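Putative ArsC family related protein (Bacteroides fragilis, PDB 3GKX) is of unknown function but belongs to the ArsC family and has a thioredoxin-like fold, consistent with a role related to that of arsenate reductases. Local coordinates at residues T6-Y11 with P99-E104; Q10-S15 with N33-D38; Q18-W23 with E114-L119; L95-L100 with V107-K112. One frame throughout, in Å; residues are numbered along the deposited sequence.

Interaction 1 of 4, residues T6-Y11 with P99-E104; sequences TLFLQY and PLVVTE
L9 and V102 bury the most surface here and meet on a diagonal. L9 CD1 lies 3.9 Å from V102 CG2. The first torsion of L9 puts CG anti to its carbonyl carbon (chi1 -68°), and from there CD1 leans over to the valine. V102 is paired directly with L7, CB to CB at 4.1 Å. L100 is paired with L9. These four apolar side chains share one face of the sheet, where W49 of helix 43-53 packs on L7, L9 and V102.

The backbones form two antiparallel hydrogen-bonded pairs. L7 N reaches V102 O at 2.7 Å, and V102 N returns to L7 O at 2.8 Å. L9 and L100 exchange the same two bonds.

The opposite face carries F8 and V101, with P99 beside them just before the strand. F8 CE2 touches P99 CB at 3.5 Å, and V101 CG2 sits at the ring's edge, near its plane. T6 CG2 presses on V101 CG1 at 3.4 Å, a tight carbon contact. Helices 15-26 and 113-116 cover this face. An antiparallel central strand pair with helices on both faces is characteristic of the thioredoxin-like fold.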
# COMPACT_ATOMS: atom_id res chain seq x y z
N THR B 6 -11.67 -15.63 -9.34
CA THR B 6 -11.11 -14.38 -9.76
C THR B 6 -12.19 -13.40 -10.14
O THR B 6 -12.91 -13.61 -11.11
CB THR B 6 -10.18 -14.59 -10.96
OG1 THR B 6 -9.25 -15.66 -10.68
CG2 THR B 6 -9.42 -13.34 -11.28
N LEU B 7 -12.28 -12.30 -9.40
CA LEU B 7 -13.34 -11.35 -9.66
C LEU B 7 -12.75 -10.14 -10.37
O LEU B 7 -11.82 -9.51 -9.87
CB LEU B 7 -14.08 -11.00 -8.36
CG LEU B 7 -15.27 -10.02 -8.41
CD1 LEU B 7 -16.55 -10.70 -9.05
CD2 LEU B 7 -15.56 -9.52 -7.03
N PHE B 8 -13.27 -9.88 -11.58
CA PHE B 8 -12.89 -8.77 -12.46
C PHE B 8 -13.93 -7.63 -12.47
O PHE B 8 -15.03 -7.76 -13.05
CB PHE B 8 -12.81 -9.32 -13.87
CG PHE B 8 -12.39 -8.31 -14.90
CD1 PHE B 8 -13.13 -8.15 -16.08
CD2 PHE B 8 -11.24 -7.56 -14.72
CE1 PHE B 8 -12.71 -7.25 -17.08
CE2 PHE B 8 -10.82 -6.62 -15.71
CZ PHE B 8 -11.56 -6.47 -16.90
N LEU B 9 -13.59 -6.51 -11.82
CA LEU B 9 -14.48 -5.39 -11.75
C LEU B 9 -14.03 -4.30 -12.72
O LEU B 9 -12.88 -3.79 -12.66
CB LEU B 9 -14.55 -4.86 -10.33
CG LEU B 9 -15.20 -5.71 -9.24
CD1 LEU B 9 -14.13 -6.54 -8.48
CD2 LEU B 9 -15.99 -4.80 -8.29
N GLN B 10 -14.93 -3.92 -13.61
CA GLN B 10 -14.56 -3.02 -14.71
C GLN B 10 -15.70 -2.11 -15.14
O GLN B 10 -16.86 -2.35 -14.79
CB GLN B 10 -14.06 -3.83 -15.92
CG GLN B 10 -15.13 -4.74 -16.52
CD GLN B 10 -15.12 -4.71 -18.03
OE1 GLN B 10 -14.37 -3.94 -18.65
NE2 GLN B 10 -15.97 -5.54 -18.64
N TYR B 11 -15.35 -1.08 -15.91
CA TYR B 11 -16.28 -0.22 -16.63
C TYR B 11 -15.98 -0.38 -18.13
O TYR B 11 -14.92 0.06 -18.59
CB TYR B 11 -16.16 1.25 -16.17
CG TYR B 11 -17.11 2.20 -16.88
CD1 TYR B 11 -18.47 2.20 -16.57
CD2 TYR B 11 -16.66 3.08 -17.87
CE1 TYR B 11 -19.36 3.07 -17.23
CE2 TYR B 11 -17.54 3.96 -18.54
CZ TYR B 11 -18.88 3.94 -18.20
OH TYR B 11 -19.76 4.79 -18.84
N PRO B 99 -9.54 -1.17 -13.95
CA PRO B 99 -10.26 -2.31 -13.36
C PRO B 99 -9.64 -2.70 -12.01
O PRO B 99 -8.56 -2.19 -11.65
CB PRO B 99 -10.07 -3.42 -14.40
CG PRO B 99 -8.74 -3.16 -14.98
CD PRO B 99 -8.53 -1.63 -14.94
N LEU B 100 -10.36 -3.54 -11.26
CA LEU B 100 -9.87 -4.22 -10.06
C LEU B 100 -10.04 -5.68 -10.31
O LEU B 100 -11.05 -6.08 -10.92
CB LEU B 100 -10.72 -3.89 -8.83
CG LEU B 100 -10.75 -2.44 -8.45
CD1 LEU B 100 -11.50 -2.19 -7.11
CD2 LEU B 100 -9.29 -2.01 -8.37
N VAL B 101 -9.10 -6.49 -9.82
CA VAL B 101 -9.22 -7.95 -9.79
C VAL B 101 -9.05 -8.39 -8.33
O VAL B 101 -8.15 -7.93 -7.64
CB VAL B 101 -8.19 -8.66 -10.70
CG1 VAL B 101 -8.38 -10.18 -10.67
CG2 VAL B 101 -8.35 -8.21 -12.10
N VAL B 102 -9.93 -9.26 -7.88
CA VAL B 102 -9.97 -9.72 -6.50
C VAL B 102 -9.81 -11.24 -6.56
O VAL B 102 -10.55 -11.92 -7.30
CB VAL B 102 -11.35 -9.35 -5.85
CG1 VAL B 102 -11.50 -9.89 -4.44
CG2 VAL B 102 -11.55 -7.86 -5.88
N THR B 103 -8.82 -11.78 -5.84
CA THR B 103 -8.70 -13.23 -5.60
C THR B 103 -8.49 -13.40 -4.10
O THR B 103 -8.37 -12.41 -3.39
CB THR B 103 -7.49 -13.87 -6.32
OG1 THR B 103 -6.30 -13.32 -5.77
CG2 THR B 103 -7.49 -13.52 -7.84
N GLU B 104 -8.47 -14.65 -3.63
CA GLU B 104 -8.31 -14.98 -2.22
C GLU B 104 -7.02 -14.41 -1.62
O GLU B 104 -7.01 -13.95 -0.51
CB GLU B 104 -8.30 -16.51 -2.05
CG GLU B 104 -8.97 -17.01 -0.76
CD GLU B 104 -8.44 -18.35 -0.28
OE1 GLU B 104 -7.56 -18.92 -0.96
OE2 GLU B 104 -8.88 -18.86 0.77

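Interaction 2 of 4, residues Q10-S15 with N33-D38; sequences QYPACS and NRLIVD
Q10 bonds through its backbone to R34 and I36 at the end of the adjacent strand 32-35. Q10 N donates to R34 O at 2.9 Å. Q10 O accepts from I36 N, also at 2.9 Å. This second donor stands above the carbonyl plane, 41° out of it. L35 CA adds a C-H contact to the same oxygen, and a water donates to it at 2.7 Å. The water also accepts a weak bond from V37 N, so Q10 O meets the backbone just past strand 32-35, directly at I36 and weakly, through water, at V37.

The Q10 side chain turns back toward N33. Its CG lies between the backbone N and the carbonyl carbon (chi1 64°), and the chain bends again at chi2. NE2 then meets N33 OD1 at 3.3 Å in a weak hydrogen bond, with the two amide planes steeply inclined to each other.

Apolar contacts follow along the loop. V37 CG2 touches Y11 CD1 at 3.6 Å, and I36 CG2 lies beside Y11 CB. P12 CG meets L35 CD2 at 3.7 Å, the two side chains crossing at about a right angle.

A type I turn from Y11 to C14 shapes the loop, closed by C14 N on Y11 O. C14 is the N-cap of helix 15-26. R34 points away from the loop and bonds to D39 O, with a salt bridge to E45. Parallel pairing of strands 7-10 and 32-35 around an intervening helix is a beta-alpha-beta unit. C14, at the start of that helix with C17, recalls the CxxC of thioredoxins, and the loop is probably the active-site loop here too.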
# COMPACT_ATOMS: atom_id res chain seq x y z
N GLN B 10 -14.93 -3.92 -13.61
CA GLN B 10 -14.56 -3.02 -14.71
C GLN B 10 -15.70 -2.11 -15.14
O GLN B 10 -16.86 -2.35 -14.79
CB GLN B 10 -14.06 -3.83 -15.92
CG GLN B 10 -15.13 -4.74 -16.52
CD GLN B 10 -15.12 -4.71 -18.03
OE1 GLN B 10 -14.37 -3.94 -18.65
NE2 GLN B 10 -15.97 -5.54 -18.64
N TYR B 11 -15.35 -1.08 -15.91
CA TYR B 11 -16.28 -0.22 -16.63
C TYR B 11 -15.98 -0.38 -18.13
O TYR B 11 -14.92 0.06 -18.59
CB TYR B 11 -16.16 1.25 -16.17
CG TYR B 11 -17.11 2.20 -16.88
CD1 TYR B 11 -18.47 2.20 -16.57
CD2 TYR B 11 -16.66 3.08 -17.87
CE1 TYR B 11 -19.36 3.07 -17.23
CE2 TYR B 11 -17.54 3.96 -18.54
CZ TYR B 11 -18.88 3.94 -18.20
OH TYR B 11 -19.76 4.79 -18.84
N PRO B 12 -16.91 -1.03 -18.88
CA PRO B 12 -16.67 -1.52 -20.24
C PRO B 12 -16.24 -0.45 -21.26
O PRO B 12 -15.47 -0.76 -22.18
CB PRO B 12 -18.02 -2.13 -20.66
CG PRO B 12 -18.74 -2.38 -19.42
CD PRO B 12 -18.32 -1.25 -18.48
N ALA B 13 -16.74 0.79 -21.11
CA ALA B 13 -16.36 1.91 -21.98
C ALA B 13 -14.93 2.42 -21.74
O ALA B 13 -14.35 3.09 -22.60
CB ALA B 13 -17.37 3.07 -21.86
N CYS B 14 -14.36 2.11 -20.58
CA CYS B 14 -12.97 2.46 -20.23
C CYS B 14 -11.92 1.66 -21.02
O CYS B 14 -12.06 0.45 -21.26
CB CYS B 14 -12.76 2.33 -18.72
SG CYS B 14 -11.05 2.34 -18.10
N SER B 15 -10.86 2.37 -21.40
CA SER B 15 -9.81 1.92 -22.32
C SER B 15 -8.76 1.01 -21.66
O SER B 15 -8.17 0.15 -22.32
CB SER B 15 -9.12 3.16 -22.92
OG SER B 15 -7.72 3.02 -22.97
N ASN B 33 -17.05 -11.72 -14.35
CA ASN B 33 -17.23 -10.29 -14.68
C ASN B 33 -18.08 -9.61 -13.61
O ASN B 33 -18.84 -10.28 -12.88
CB ASN B 33 -17.85 -10.12 -16.08
CG ASN B 33 -17.55 -8.74 -16.71
OD1 ASN B 33 -16.39 -8.38 -16.98
ND2 ASN B 33 -18.61 -7.97 -16.98
N ARG B 34 -17.87 -8.30 -13.46
CA ARG B 34 -18.66 -7.43 -12.58
C ARG B 34 -18.40 -5.97 -12.98
O ARG B 34 -17.25 -5.53 -13.16
CB ARG B 34 -18.36 -7.68 -11.09
CG ARG B 34 -19.02 -6.71 -10.11
CD ARG B 34 -18.83 -7.13 -8.63
NE ARG B 34 -19.15 -6.04 -7.70
CZ ARG B 34 -19.11 -6.13 -6.37
NH1 ARG B 34 -19.43 -5.07 -5.65
NH2 ARG B 34 -18.75 -7.26 -5.76
N LEU B 35 -19.50 -5.24 -13.15
CA LEU B 35 -19.52 -3.86 -13.58
C LEU B 35 -19.37 -3.00 -12.34
O LEU B 35 -20.31 -2.91 -11.51
CB LEU B 35 -20.83 -3.54 -14.30
CG LEU B 35 -21.34 -4.47 -15.41
CD1 LEU B 35 -22.90 -4.44 -15.51
CD2 LEU B 35 -20.68 -4.20 -16.78
N ILE B 36 -18.21 -2.37 -12.21
CA ILE B 36 -17.86 -1.55 -11.06
C ILE B 36 -18.84 -0.38 -10.80
O ILE B 36 -18.97 0.08 -9.66
CB ILE B 36 -16.42 -1.02 -11.20
CG1 ILE B 36 -15.76 -0.83 -9.83
CG2 ILE B 36 -16.35 0.26 -12.09
CD1 ILE B 36 -14.26 -0.62 -9.95
N VAL B 37 -19.52 0.10 -11.84
CA VAL B 37 -20.44 1.22 -11.66
C VAL B 37 -21.86 0.76 -11.30
O VAL B 37 -22.41 1.25 -10.32
CB VAL B 37 -20.42 2.17 -12.88
CG1 VAL B 37 -21.43 3.29 -12.71
CG2 VAL B 37 -19.01 2.75 -13.05
N ASP B 38 -22.44 -0.16 -12.06
CA ASP B 38 -23.75 -0.74 -11.75
C ASP B 38 -23.76 -1.49 -10.42
O ASP B 38 -24.69 -1.38 -9.64
CB ASP B 38 -24.23 -1.69 -12.85
CG ASP B 38 -24.36 -1.00 -14.21
OD1 ASP B 38 -23.33 -0.54 -14.76
OD2 ASP B 38 -25.49 -0.95 -14.75
O HOH W 1 -18.87 -0.62 -15.03

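Interaction 3 of 4, residues Q18-W23 with E114-L119; sequences QKAKKW and EEWEKL
W23 and W116 are brought together by different first torsions. In W23, CG is anti to the backbone N (chi1 -171°), which extends the indole from helix 15-26 toward the other segment. In W116, CG is anti to the carbonyl carbon (chi1 -75°), and the indole runs back toward A20. The two rings form a T-shaped pair. The edge of W116 points at the face of W23, with the planes at 87°. W116 CB also rests over the six-membered ring of W23 in a CH-pi contact, 3.9 Å from its centroid. W23 CH2 comes within 3.1 Å of W116 O.

Around this pair, A20 CB packs on W116 CH2 at 3.6 Å. E117 OE2 lies in the plane of the W23 ring at its edge, 3.6 Å from CZ2. No hydrogen bond links the segments. The carboxylate has its charged partner in K120, and W116 NE1 makes a weak bond to G110 O.

F111 meets both indoles and extends the aromatic cluster. Helix 15-26 thus meets helix 113-116 and the 3-10 segment 117-119 over the same face of the sheet, with W116 reaching F8 of strand 7-10 and L108 of strand 107-109.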
# COMPACT_ATOMS: atom_id res chain seq x y z
N GLN B 18 -10.67 -2.59 -21.14
CA GLN B 18 -10.63 -3.39 -22.36
C GLN B 18 -9.28 -4.10 -22.51
O GLN B 18 -9.25 -5.31 -22.77
CB GLN B 18 -10.88 -2.48 -23.55
CG GLN B 18 -12.05 -1.53 -23.30
CD GLN B 18 -12.23 -0.49 -24.38
OE1 GLN B 18 -11.28 0.20 -24.78
NE2 GLN B 18 -13.46 -0.36 -24.85
N LYS B 19 -8.20 -3.35 -22.34
CA LYS B 19 -6.84 -3.89 -22.37
C LYS B 19 -6.68 -5.05 -21.36
O LYS B 19 -6.22 -6.13 -21.72
CB LYS B 19 -5.80 -2.77 -22.11
CG LYS B 19 -5.52 -1.85 -23.32
CD LYS B 19 -4.90 -0.52 -22.88
CE LYS B 19 -3.93 0.03 -23.91
NZ LYS B 19 -2.51 -0.42 -23.72
N ALA B 20 -7.09 -4.82 -20.11
CA ALA B 20 -6.96 -5.82 -19.04
C ALA B 20 -7.72 -7.08 -19.36
O ALA B 20 -7.21 -8.20 -19.16
CB ALA B 20 -7.48 -5.25 -17.71
N LYS B 21 -8.96 -6.87 -19.82
CA LYS B 21 -9.84 -7.95 -20.17
C LYS B 21 -9.18 -8.73 -21.32
O LYS B 21 -9.08 -9.96 -21.25
CB LYS B 21 -11.20 -7.38 -20.55
CG LYS B 21 -12.12 -8.37 -21.30
CD LYS B 21 -12.94 -7.62 -22.35
CE LYS B 21 -13.93 -8.52 -23.08
NZ LYS B 21 -15.18 -8.66 -22.27
N LYS B 22 -8.71 -8.03 -22.37
CA LYS B 22 -7.94 -8.69 -23.44
C LYS B 22 -6.80 -9.56 -22.88
O LYS B 22 -6.68 -10.73 -23.25
CB LYS B 22 -7.42 -7.68 -24.49
CG LYS B 22 -8.44 -7.20 -25.51
CD LYS B 22 -7.82 -6.15 -26.43
CE LYS B 22 -8.79 -5.07 -26.80
NZ LYS B 22 -8.17 -3.70 -26.83
N TRP B 23 -6.01 -9.01 -21.96
CA TRP B 23 -4.96 -9.76 -21.26
C TRP B 23 -5.45 -11.00 -20.49
O TRP B 23 -4.85 -12.07 -20.60
CB TRP B 23 -4.14 -8.83 -20.34
CG TRP B 23 -2.92 -9.47 -19.75
CD1 TRP B 23 -1.65 -9.38 -20.21
CD2 TRP B 23 -2.86 -10.32 -18.59
NE1 TRP B 23 -0.80 -10.11 -19.42
CE2 TRP B 23 -1.51 -10.70 -18.42
CE3 TRP B 23 -3.82 -10.81 -17.70
CZ2 TRP B 23 -1.09 -11.53 -17.37
CZ3 TRP B 23 -3.41 -11.65 -16.66
CH2 TRP B 23 -2.06 -12.00 -16.50
N GLU B 114 2.80 -6.36 -15.48
CA GLU B 114 3.88 -6.85 -14.63
C GLU B 114 3.28 -7.47 -13.37
O GLU B 114 3.74 -8.51 -12.90
CB GLU B 114 4.88 -5.71 -14.29
N GLU B 115 2.22 -6.86 -12.85
CA GLU B 115 1.62 -7.35 -11.61
C GLU B 115 0.57 -8.42 -11.86
O GLU B 115 0.36 -9.31 -11.01
CB GLU B 115 1.01 -6.20 -10.82
CG GLU B 115 2.04 -5.21 -10.25
CD GLU B 115 1.36 -4.06 -9.50
OE1 GLU B 115 0.10 -3.95 -9.58
OE2 GLU B 115 2.08 -3.27 -8.84
N TRP B 116 -0.12 -8.35 -13.00
CA TRP B 116 -1.19 -9.30 -13.29
C TRP B 116 -0.68 -10.73 -13.52
O TRP B 116 -1.45 -11.68 -13.50
CB TRP B 116 -2.04 -8.80 -14.45
CG TRP B 116 -2.93 -7.70 -14.01
CD1 TRP B 116 -2.59 -6.62 -13.26
CD2 TRP B 116 -4.33 -7.58 -14.28
NE1 TRP B 116 -3.68 -5.82 -13.04
CE2 TRP B 116 -4.77 -6.39 -13.65
CE3 TRP B 116 -5.25 -8.36 -14.98
CZ2 TRP B 116 -6.09 -5.96 -13.72
CZ3 TRP B 116 -6.57 -7.92 -15.05
CH2 TRP B 116 -6.98 -6.73 -14.42
N GLU B 117 0.64 -10.85 -13.72
CA GLU B 117 1.29 -12.15 -13.83
C GLU B 117 1.18 -13.03 -12.57
O GLU B 117 1.31 -14.24 -12.69
CB GLU B 117 2.75 -11.97 -14.23
CG GLU B 117 2.97 -11.29 -15.57
CD GLU B 117 2.93 -12.25 -16.75
OE1 GLU B 117 3.37 -13.41 -16.59
OE2 GLU B 117 2.47 -11.83 -17.84
N LYS B 118 0.93 -12.45 -11.39
CA LYS B 118 0.74 -13.25 -10.15
C LYS B 118 -0.44 -14.19 -10.31
O LYS B 118 -0.53 -15.18 -9.59
CB LYS B 118 0.50 -12.38 -8.92
CG LYS B 118 1.55 -11.33 -8.61
CD LYS B 118 0.94 -10.18 -7.84
CE LYS B 118 1.79 -8.92 -7.97
NZ LYS B 118 1.02 -7.66 -7.67
N LEU B 119 -1.35 -13.87 -11.23
CA LEU B 119 -2.52 -14.71 -11.54
C LEU B 119 -2.21 -15.96 -12.38
O LEU B 119 -3.11 -16.78 -12.57
CB LEU B 119 -3.57 -13.89 -12.31
CG LEU B 119 -4.16 -12.65 -11.63
CD1 LEU B 119 -4.73 -11.66 -12.64
CD2 LEU B 119 -5.20 -13.09 -10.62

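Interaction 4 of 4, residues L95-L100 with V107-K112; sequences LVKRPL and VLVGFK
L100 and V109 pack tightly at the inner end of this contact. Their side chains lie side by side and point the same way. L100 CD2 rests 3.6 Å from both V109 CA and V109 CG1. The two residues are a non-hydrogen-bonded antiparallel pair, and L100 CA adds a C-H contact to L108 O. K97 closes in on V109 from another direction. Its CG is 3.5 Å from V109 CG1, a tight carbon contact. The K97 chain starts with CG anti to the backbone N (chi1 -173°) and then bends at chi2, which lays its first carbons along the valine. P99 CD lies 3.8 Å from G110 CA and belongs to this packed part.

The one direct hydrogen bond is short. G110 N donates to P99 O at 2.6 Å, nearly in line with the carbonyl bond, although the N-H itself is bent from the acceptor by a fair margin (138°). G110 has a positive phi, and the chain turns there from strand 107-109 toward F111.

The other side is looser. P99 CD comes no nearer to F111 CB than 4.4 Å. K97 is partly exposed, and its NZ makes a weak bond to a water that F111 N also reaches, at 3.2 Å. The water thus bridges the two, while NZ lies alongside G110 CA.

P99 follows a cis peptide bond and packs on C17. A cis-proline at the start of a central strand, next to the cysteine-bearing start of helix 15-26, is a hallmark of the thioredoxin fold.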
# COMPACT_ATOMS: atom_id res chain seq x y z
N LEU B 95 -16.27 6.67 -8.63
CA LEU B 95 -15.16 7.05 -7.79
C LEU B 95 -14.06 5.96 -7.60
O LEU B 95 -12.95 6.28 -7.18
CB LEU B 95 -15.69 7.53 -6.43
CG LEU B 95 -16.18 8.97 -6.31
CD1 LEU B 95 -16.80 9.15 -4.96
CD2 LEU B 95 -15.07 9.97 -6.50
N VAL B 96 -14.36 4.69 -7.92
CA VAL B 96 -13.39 3.59 -7.68
C VAL B 96 -12.45 3.38 -8.88
O VAL B 96 -12.91 3.29 -10.01
CB VAL B 96 -14.09 2.25 -7.35
CG1 VAL B 96 -13.10 1.25 -6.86
CG2 VAL B 96 -15.19 2.47 -6.29
N LYS B 97 -11.14 3.31 -8.64
CA LYS B 97 -10.19 2.90 -9.67
C LYS B 97 -10.65 1.60 -10.37
O LYS B 97 -11.19 0.69 -9.73
CB LYS B 97 -8.82 2.69 -9.05
CG LYS B 97 -7.70 2.42 -10.04
CD LYS B 97 -7.14 3.72 -10.59
CE LYS B 97 -5.84 3.48 -11.33
NZ LYS B 97 -6.05 3.06 -12.75
N ARG B 98 -10.41 1.53 -11.68
CA ARG B 98 -10.76 0.35 -12.47
C ARG B 98 -9.72 0.10 -13.57
O ARG B 98 -9.08 1.03 -14.03
CB ARG B 98 -12.14 0.52 -13.10
CG ARG B 98 -12.16 1.54 -14.20
CD ARG B 98 -13.41 2.34 -14.18
NE ARG B 98 -13.39 3.31 -15.27
CZ ARG B 98 -14.10 4.42 -15.30
NH1 ARG B 98 -14.90 4.72 -14.30
NH2 ARG B 98 -14.01 5.23 -16.35
N PRO B 99 -9.54 -1.17 -13.95
CA PRO B 99 -10.26 -2.31 -13.36
C PRO B 99 -9.64 -2.70 -12.01
O PRO B 99 -8.56 -2.19 -11.65
CB PRO B 99 -10.07 -3.42 -14.40
CG PRO B 99 -8.74 -3.16 -14.98
CD PRO B 99 -8.53 -1.63 -14.94
N LEU B 100 -10.36 -3.54 -11.26
CA LEU B 100 -9.87 -4.22 -10.06
C LEU B 100 -10.04 -5.68 -10.31
O LEU B 100 -11.05 -6.08 -10.92
CB LEU B 100 -10.72 -3.89 -8.83
CG LEU B 100 -10.75 -2.44 -8.45
CD1 LEU B 100 -11.50 -2.19 -7.11
CD2 LEU B 100 -9.29 -2.01 -8.37
N VAL B 107 -5.35 -8.55 -4.36
CA VAL B 107 -6.19 -7.67 -5.12
C VAL B 107 -5.32 -6.78 -5.96
O VAL B 107 -4.41 -6.12 -5.44
CB VAL B 107 -7.10 -6.79 -4.18
CG1 VAL B 107 -7.82 -5.63 -5.00
CG2 VAL B 107 -8.11 -7.67 -3.38
N LEU B 108 -5.61 -6.72 -7.27
CA LEU B 108 -4.89 -5.82 -8.17
C LEU B 108 -5.74 -4.60 -8.56
O LEU B 108 -6.95 -4.69 -8.80
CB LEU B 108 -4.45 -6.57 -9.44
CG LEU B 108 -3.87 -7.97 -9.25
CD1 LEU B 108 -3.86 -8.72 -10.54
CD2 LEU B 108 -2.45 -7.91 -8.61
N VAL B 109 -5.08 -3.45 -8.62
CA VAL B 109 -5.78 -2.22 -8.87
C VAL B 109 -5.26 -1.57 -10.15
O VAL B 109 -4.07 -1.33 -10.29
CB VAL B 109 -5.59 -1.27 -7.68
CG1 VAL B 109 -6.38 0.02 -7.89
CG2 VAL B 109 -5.95 -1.98 -6.36
N GLY B 110 -6.15 -1.31 -11.10
CA GLY B 110 -5.72 -0.85 -12.43
C GLY B 110 -5.03 -1.98 -13.19
O GLY B 110 -4.90 -3.09 -12.67
N PHE B 111 -4.57 -1.68 -14.40
CA PHE B 111 -3.99 -2.70 -15.25
C PHE B 111 -2.48 -2.58 -15.40
O PHE B 111 -1.98 -1.78 -16.19
CB PHE B 111 -4.64 -2.74 -16.62
CG PHE B 111 -4.07 -3.81 -17.50
CD1 PHE B 111 -3.97 -5.12 -17.03
CD2 PHE B 111 -3.59 -3.50 -18.75
CE1 PHE B 111 -3.41 -6.11 -17.81
CE2 PHE B 111 -3.03 -4.49 -19.55
CZ PHE B 111 -2.94 -5.79 -19.07
N LYS B 112 -1.75 -3.40 -14.65
CA LYS B 112 -0.28 -3.41 -14.71
C LYS B 112 0.17 -4.85 -15.02
O LYS B 112 0.29 -5.67 -14.10
CB LYS B 112 0.35 -2.89 -13.40
CG LYS B 112 -0.29 -1.62 -12.77
CD LYS B 112 -0.24 -0.38 -13.70
CE LYS B 112 1.20 0.06 -14.04
NZ LYS B 112 1.27 1.13 -15.11
O HOH W 2 -4.01 1.43 -14.69

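The four contacts belong to one mixed sheet and its helical cover. Across the sheet, strand 32-35 is followed by 7-10, 100-102 and 107-109. Interaction 2 joins the first two strands, interaction 1 the middle two, and interaction 4 the last two. Their centres lie 8 to 11 Å apart. Interactions 1 and 2 share Q10 and Y11, while 1 and 4 share P99 and L100. Interaction 3 packs helix 15-26 against the C-terminal helix, about 10 Å from interaction 1 between centres. Interactions 1 and 3 alternate along the chain, and interaction 2 closes before interaction 4 opens. This brings the cysteine-bearing helix start close to the cis-proline, as in other thioredoxin-like proteins.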